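Local coordinates for mercuric reductase (Metallosphaera sedula, PDB 4YWO), which probably reduces mercuric ion to elemental mercury with NADPH, as a homodimeric flavoprotein that carries FAD and a redox-active disulfide, at residues 116-128 with 269-281. Residues are numbered along the deposited sequence; the frame is centred on the assembly and turned at random. Where two conformers were deposited one is given.
Sequences IQGEARFISPHAV and PNVDLGLENAGVR. With FAD (flavin-adenine dinucleotide), chain B.
Arg121 and Asp272 join the three-stranded antiparallel sheet of the FAD domain, a Rossmann-type fold of the pyridine nucleotide-disulfide oxidoreductases, to the loop that follows strand 267-269. Arg121 grips the Asp272 carboxylate end-on, NH1 to OD1 at 3.0 Å and NH2 to OD2 at 3.2 Å. Both nitrogens come from above the carboxylate, the two planes standing 76° apart. Asp272 O lies over one guanidinium face, and Glu119 OE2 lies in the guanidinium plane, 3.1 Å from Arg121 NE, so one cation is shared by two carboxylates, which limits its rotation. Beside this network the backbones meet through Phe122 N and Leu273 O, 2.8 Å apart. Chi1 of Phe122 (-75°) sets CG beside the backbone N, which puts the ring edge next to Leu273 O, the acceptor of that N-H. Val128 CG1 covers the centre of one ring face, and Ala278 CB approaches Phe122 CD2 obliquely at 3.7 Å. Phe140 meets this ring edge-to-face, while Ile142, also of strand 139-142, touches both Phe122 and Leu275. Farther along, Pro125 packs on Ala278 where the chain turns after a classic bulge, and Asn298 ND2 ties Pro125 O to Ala278 O. At the other end the contact borders the adenine of FAD, whose pocket includes Leu273; there Ala120 N donates to FAD N1A at 3.0 Å.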
loop_
_atom_site.group_PDB
_atom_site.type_symbol
_atom_site.label_atom_id
_atom_site.label_comp_id
_atom_site.label_asym_id
_atom_site.label_seq_id
_atom_site.Cartn_x
_atom_site.Cartn_y
_atom_site.Cartn_z
ATOM N N ILE A 116 -3.389 -30.824 23.727
ATOM C CA ILE A 116 -4.526 -31.236 24.556
ATOM C C ILE A 116 -5.704 -30.366 24.340
ATOM O O ILE A 116 -5.546 -29.140 24.370
ATOM C CB ILE A 116 -4.102 -31.206 26.025
ATOM C CG1 ILE A 116 -2.846 -32.038 26.277
ATOM C CG2 ILE A 116 -5.318 -31.574 26.934
ATOM C CD1 ILE A 116 -2.303 -31.880 27.654
ATOM N N GLN A 117 -6.892 -30.910 24.010
ATOM C CA GLN A 117 -8.039 -30.126 23.843
ATOM C C GLN A 117 -8.904 -30.150 25.087
ATOM O O GLN A 117 -9.373 -31.207 25.531
ATOM C CB GLN A 117 -8.799 -30.495 22.543
ATOM C CG GLN A 117 -7.963 -30.044 21.344
ATOM C CD GLN A 117 -8.536 -30.390 19.986
ATOM O OE1 GLN A 117 -8.950 -29.503 19.214
ATOM N NE2 GLN A 117 -8.527 -31.677 19.662
ATOM N N GLY A 118 -9.083 -28.988 25.653
ATOM C CA GLY A 118 -9.868 -28.852 26.852
ATOM C C GLY A 118 -9.655 -27.520 27.520
ATOM O O GLY A 118 -8.762 -26.774 27.133
ATOM N N GLU A 119 -10.464 -27.236 28.553
ATOM C CA GLU A 119 -10.413 -25.997 29.324
ATOM C C GLU A 119 -9.375 -26.183 30.430
ATOM O O GLU A 119 -9.551 -27.112 31.289
ATOM C CB GLU A 119 -11.762 -25.604 29.861
ATOM C CG GLU A 119 -11.738 -24.375 30.679
ATOM C CD GLU A 119 -13.036 -23.876 31.194
ATOM O OE1 GLU A 119 -13.637 -23.027 30.500
ATOM O OE2 GLU A 119 -13.432 -24.337 32.292
ATOM N N ALA A 120 -8.312 -25.386 30.415
ATOM C CA ALA A 120 -7.294 -25.330 31.468
ATOM C C ALA A 120 -7.661 -24.331 32.528
ATOM O O ALA A 120 -8.155 -23.207 32.241
ATOM C CB ALA A 120 -5.915 -25.022 30.935
ATOM N N ARG A 121 -7.364 -24.659 33.824
ATOM C CA ARG A 121 -7.448 -23.720 34.940
ATOM C C ARG A 121 -6.284 -23.942 35.874
ATOM O O ARG A 121 -5.926 -25.111 36.081
ATOM C CB ARG A 121 -8.740 -23.945 35.776
ATOM C CG ARG A 121 -10.004 -23.641 34.988
ATOM C CD ARG A 121 -11.279 -23.862 35.778
ATOM N NE ARG A 121 -12.385 -23.280 35.003
ATOM C CZ ARG A 121 -12.903 -22.081 35.209
ATOM N NH1 ARG A 121 -12.486 -21.299 36.187
ATOM N NH2 ARG A 121 -13.894 -21.684 34.425
ATOM N N PHE A 122 -5.712 -22.869 36.391
ATOM C CA PHE A 122 -4.580 -22.966 37.280
ATOM C C PHE A 122 -5.042 -23.538 38.644
ATOM O O PHE A 122 -6.103 -23.094 39.133
ATOM C CB PHE A 122 -3.829 -21.701 37.497
ATOM C CG PHE A 122 -2.971 -21.351 36.266
ATOM C CD1 PHE A 122 -3.545 -20.635 35.258
ATOM C CD2 PHE A 122 -1.726 -21.738 36.183
ATOM C CE1 PHE A 122 -2.777 -20.324 34.133
ATOM C CE2 PHE A 122 -0.946 -21.511 35.011
ATOM C CZ PHE A 122 -1.546 -20.791 34.011
ATOM N N ILE A 123 -4.209 -24.438 39.129
ATOM C CA ILE A 123 -4.408 -24.969 40.519
ATOM C C ILE A 123 -3.214 -24.733 41.422
ATOM O O ILE A 123 -3.308 -25.024 42.668
ATOM C CB ILE A 123 -4.787 -26.470 40.445
ATOM C CG1 ILE A 123 -3.709 -27.325 39.800
ATOM C CG2 ILE A 123 -6.163 -26.680 39.785
ATOM C CD1 ILE A 123 -3.999 -28.833 39.600
ATOM N N SER A 124 -2.073 -24.243 40.918
ATOM C CA SER A 124 -0.932 -23.924 41.706
ATOM C C SER A 124 -0.086 -23.003 40.832
ATOM O O SER A 124 -0.357 -22.882 39.626
ATOM C CB SER A 124 -0.152 -25.145 42.054
ATOM O OG SER A 124 0.736 -25.591 41.055
ATOM N N PRO A 125 0.975 -22.461 41.401
ATOM C CA PRO A 125 1.877 -21.632 40.608
ATOM C C PRO A 125 2.581 -22.364 39.517
ATOM O O PRO A 125 3.185 -21.657 38.623
ATOM C CB PRO A 125 2.921 -21.166 41.652
ATOM C CG PRO A 125 2.160 -21.158 42.930
ATOM C CD PRO A 125 1.324 -22.372 42.843
ATOM N N HIS A 126 2.594 -23.699 39.471
ATOM C CA HIS A 126 3.228 -24.470 38.407
ATOM C C HIS A 126 2.366 -25.523 37.738
ATOM O O HIS A 126 2.871 -26.381 37.062
ATOM C CB HIS A 126 4.517 -25.223 38.829
ATOM C CG HIS A 126 5.692 -24.333 38.907
ATOM N ND1 HIS A 126 6.082 -23.772 40.114
ATOM C CD2 HIS A 126 6.508 -23.807 37.940
ATOM C CE1 HIS A 126 7.089 -22.935 39.901
ATOM N NE2 HIS A 126 7.386 -22.958 38.598
ATOM N N ALA A 127 1.021 -25.447 37.877
ATOM C CA ALA A 127 0.164 -26.470 37.342
ATOM C C ALA A 127 -1.231 -25.990 37.003
ATOM O O ALA A 127 -1.797 -25.072 37.687
ATOM C CB ALA A 127 -0.038 -27.616 38.420
ATOM N N VAL A 128 -1.767 -26.634 35.995
ATOM C CA VAL A 128 -3.140 -26.457 35.586
ATOM C C VAL A 128 -3.805 -27.832 35.698
ATOM O O VAL A 128 -3.127 -28.878 35.674
ATOM C CB VAL A 128 -3.328 -25.880 34.152
ATOM C CG1 VAL A 128 -2.758 -24.459 34.086
ATOM C CG2 VAL A 128 -2.669 -26.764 33.151
ATOM N N PRO A 269 -11.227 -9.716 28.162
ATOM C CA PRO A 269 -10.242 -10.780 28.190
ATOM C C PRO A 269 -10.738 -12.018 28.887
ATOM O O PRO A 269 -11.483 -11.953 29.863
ATOM C CB PRO A 269 -9.132 -10.150 29.012
ATOM C CG PRO A 269 -9.192 -8.669 28.702
ATOM C CD PRO A 269 -10.635 -8.422 28.565
ATOM N N ASN A 270 -10.302 -13.159 28.397
ATOM C CA ASN A 270 -10.682 -14.490 28.952
ATOM C C ASN A 270 -9.776 -14.836 30.124
ATOM O O ASN A 270 -8.809 -15.478 29.961
ATOM C CB ASN A 270 -10.578 -15.540 27.882
ATOM C CG ASN A 270 -11.707 -15.431 26.822
ATOM O OD1 ASN A 270 -12.821 -14.944 27.135
ATOM N ND2 ASN A 270 -11.414 -15.868 25.583
ATOM N N VAL A 271 -10.167 -14.402 31.328
ATOM C CA VAL A 271 -9.308 -14.491 32.490
ATOM C C VAL A 271 -9.950 -15.359 33.605
ATOM O O VAL A 271 -9.444 -15.347 34.704
ATOM C CB VAL A 271 -8.880 -13.112 33.045
ATOM C CG1 VAL A 271 -8.045 -12.352 32.042
ATOM C CG2 VAL A 271 -10.073 -12.252 33.456
ATOM N N ASP A 272 -10.935 -16.111 33.265
ATOM C CA ASP A 272 -11.577 -17.057 34.228
ATOM C C ASP A 272 -10.784 -18.378 34.229
ATOM O O ASP A 272 -11.198 -19.389 33.648
ATOM C CB ASP A 272 -13.046 -17.230 33.852
ATOM C CG ASP A 272 -13.794 -18.147 34.865
ATOM O OD1 ASP A 272 -13.225 -18.419 35.949
ATOM O OD2 ASP A 272 -14.868 -18.663 34.536
ATOM N N LEU A 273 -9.611 -18.321 34.839
ATOM C CA LEU A 273 -8.567 -19.323 34.697
ATOM C C LEU A 273 -7.981 -19.779 36.007
ATOM O O LEU A 273 -6.908 -20.404 36.044
ATOM C CB LEU A 273 -7.335 -18.724 33.881
ATOM C CG LEU A 273 -7.650 -18.158 32.508
ATOM C CD1 LEU A 273 -6.442 -17.510 31.881
ATOM C CD2 LEU A 273 -8.180 -19.272 31.590
ATOM N N GLY A 274 -8.642 -19.424 37.130
ATOM C CA GLY A 274 -7.989 -19.723 38.401
ATOM C C GLY A 274 -6.705 -18.993 38.710
ATOM O O GLY A 274 -5.822 -19.506 39.351
ATOM N N LEU A 275 -6.571 -17.771 38.191
ATOM C CA LEU A 275 -5.343 -17.028 38.273
ATOM C C LEU A 275 -4.824 -16.810 39.688
ATOM O O LEU A 275 -3.616 -16.823 39.887
ATOM C CB LEU A 275 -5.487 -15.674 37.530
ATOM C CG LEU A 275 -5.745 -15.798 36.052
ATOM C CD1 LEU A 275 -5.973 -14.417 35.454
ATOM C CD2 LEU A 275 -4.641 -16.487 35.318
ATOM N N GLU A 276 -5.749 -16.647 40.630
ATOM C CA GLU A 276 -5.392 -16.460 42.016
ATOM C C GLU A 276 -4.621 -17.697 42.566
ATOM O O GLU A 276 -3.822 -17.575 43.467
ATOM C CB GLU A 276 -6.659 -16.110 42.842
ATOM C CG GLU A 276 -7.641 -17.281 42.961
ATOM C CD GLU A 276 -8.613 -17.470 41.800
ATOM O OE1 GLU A 276 -8.505 -16.813 40.713
ATOM O OE2 GLU A 276 -9.573 -18.291 41.936
ATOM N N ASN A 277 -4.811 -18.895 42.000
ATOM C CA ASN A 277 -4.066 -20.034 42.410
ATOM C C ASN A 277 -2.623 -20.057 42.005
ATOM O O ASN A 277 -1.787 -20.874 42.473
ATOM C CB ASN A 277 -4.779 -21.347 41.936
ATOM C CG ASN A 277 -6.200 -21.547 42.459
ATOM O OD1 ASN A 277 -7.107 -22.021 41.746
ATOM N ND2 ASN A 277 -6.434 -21.100 43.698
ATOM N N ALA A 278 -2.318 -19.193 40.997
ATOM C CA ALA A 278 -0.998 -19.185 40.404
ATOM C C ALA A 278 -0.253 -17.870 40.769
ATOM O O ALA A 278 0.857 -17.683 40.264
ATOM C CB ALA A 278 -1.119 -19.310 38.894
ATOM N N GLY A 279 -0.871 -16.962 41.504
ATOM C CA GLY A 279 -0.265 -15.708 41.884
ATOM C C GLY A 279 -0.269 -14.664 40.736
ATOM O O GLY A 279 0.585 -13.828 40.671
ATOM N N VAL A 280 -1.209 -14.814 39.808
ATOM C CA VAL A 280 -1.310 -13.882 38.659
ATOM C C VAL A 280 -2.445 -12.931 38.963
ATOM O O VAL A 280 -3.492 -13.335 39.462
ATOM C CB VAL A 280 -1.575 -14.691 37.383
ATOM C CG1 VAL A 280 -1.860 -13.758 36.193
ATOM C CG2 VAL A 280 -0.422 -15.614 37.075
ATOM N N ARG A 281 -2.232 -11.658 38.664
ATOM C CA ARG A 281 -3.175 -10.597 38.932
ATOM C C ARG A 281 -3.753 -9.966 37.663
ATOM O O ARG A 281 -3.244 -10.223 36.553
ATOM C CB ARG A 281 -2.477 -9.490 39.737
ATOM C CG ARG A 281 -1.966 -10.004 41.112
ATOM C CD ARG A 281 -0.973 -9.078 41.797
ATOM N NE ARG A 281 -1.438 -7.705 41.732
ATOM C CZ ARG A 281 -0.665 -6.628 41.517
ATOM N NH1 ARG A 281 0.664 -6.741 41.333
ATOM N NH2 ARG A 281 -1.237 -5.419 41.449
HETATM P PA FAD B . -7.539 -16.105 20.738
HETATM O O1A FAD B . -7.171 -16.416 19.306
HETATM O O2A FAD B . -8.992 -15.981 21.132
HETATM O O5B FAD B . -6.852 -17.210 21.686
HETATM C C5B FAD B . -7.621 -17.899 22.669
HETATM C C4B FAD B . -7.737 -19.369 22.284
HETATM O O4B FAD B . -7.317 -20.189 23.378
HETATM C C3B FAD B . -9.173 -19.739 21.948
HETATM O O3B FAD B . -9.254 -20.216 20.602
HETATM C C2B FAD B . -9.564 -20.839 22.914
HETATM O O2B FAD B . -9.900 -22.028 22.192
HETATM C C1B FAD B . -8.348 -21.089 23.792
HETATM N N9A FAD B . -8.695 -20.833 25.213
HETATM C C8A FAD B . -9.274 -19.718 25.693
HETATM N N7A FAD B . -9.458 -19.800 27.036
HETATM C C5A FAD B . -8.988 -20.996 27.435
HETATM C C6A FAD B . -8.873 -21.723 28.721
HETATM N N6A FAD B . -9.309 -21.171 29.879
HETATM N N1A FAD B . -8.317 -22.955 28.700
HETATM C C2A FAD B . -7.879 -23.514 27.556
HETATM N N3A FAD B . -7.952 -22.912 26.355
HETATM C C4A FAD B . -8.486 -21.674 26.230
HETATM N N1 FAD B . -7.210 -8.117 14.270
HETATM C C2 FAD B . -6.453 -7.645 13.248
HETATM O O2 FAD B . -5.235 -7.445 13.446
HETATM N N3 FAD B . -6.959 -7.382 12.029
HETATM C C4 FAD B . -8.251 -7.569 11.737
HETATM O O4 FAD B . -8.691 -7.316 10.593
HETATM C C4X FAD B . -9.149 -8.084 12.799
HETATM N N5 FAD B . -10.466 -8.299 12.584
HETATM C C5X FAD B . -11.259 -8.770 13.574
HETATM C C6 FAD B . -12.611 -8.984 13.330
HETATM C C7 FAD B . -13.434 -9.467 14.342
HETATM C C7M FAD B . -14.898 -9.698 14.074
HETATM C C8 FAD B . -12.870 -9.755 15.687
HETATM C C8M FAD B . -13.764 -10.278 16.781
HETATM C C9 FAD B . -11.519 -9.542 15.936
HETATM C C9A FAD B . -10.697 -9.060 14.924
HETATM N N10 FAD B . -9.327 -8.841 15.168
HETATM C C10 FAD B . -8.530 -8.352 14.116
HETATM C "C1'" FAD B . -8.744 -9.117 16.483
HETATM C "C2'" FAD B . -7.982 -10.435 16.436
HETATM O "O2'" FAD B . -8.829 -11.458 15.899
HETATM C "C3'" FAD B . -7.511 -10.844 17.826
HETATM O "O3'" FAD B . -6.798 -9.758 18.428
HETATM C "C4'" FAD B . -6.607 -12.069 17.758
HETATM O "O4'" FAD B . -7.371 -13.204 17.337
HETATM C "C5'" FAD B . -5.974 -12.358 19.114
HETATM O "O5'" FAD B . -5.615 -13.736 19.188
HETATM P P FAD B . -5.308 -14.425 20.610
HETATM O O1P FAD B . -4.599 -15.735 20.356
HETATM O O2P FAD B . -4.679 -13.391 21.511
HETATM O O3P FAD B . -6.782 -14.751 21.168
HETATM O O HOH W 1 -11.700 -20.590 31.183
#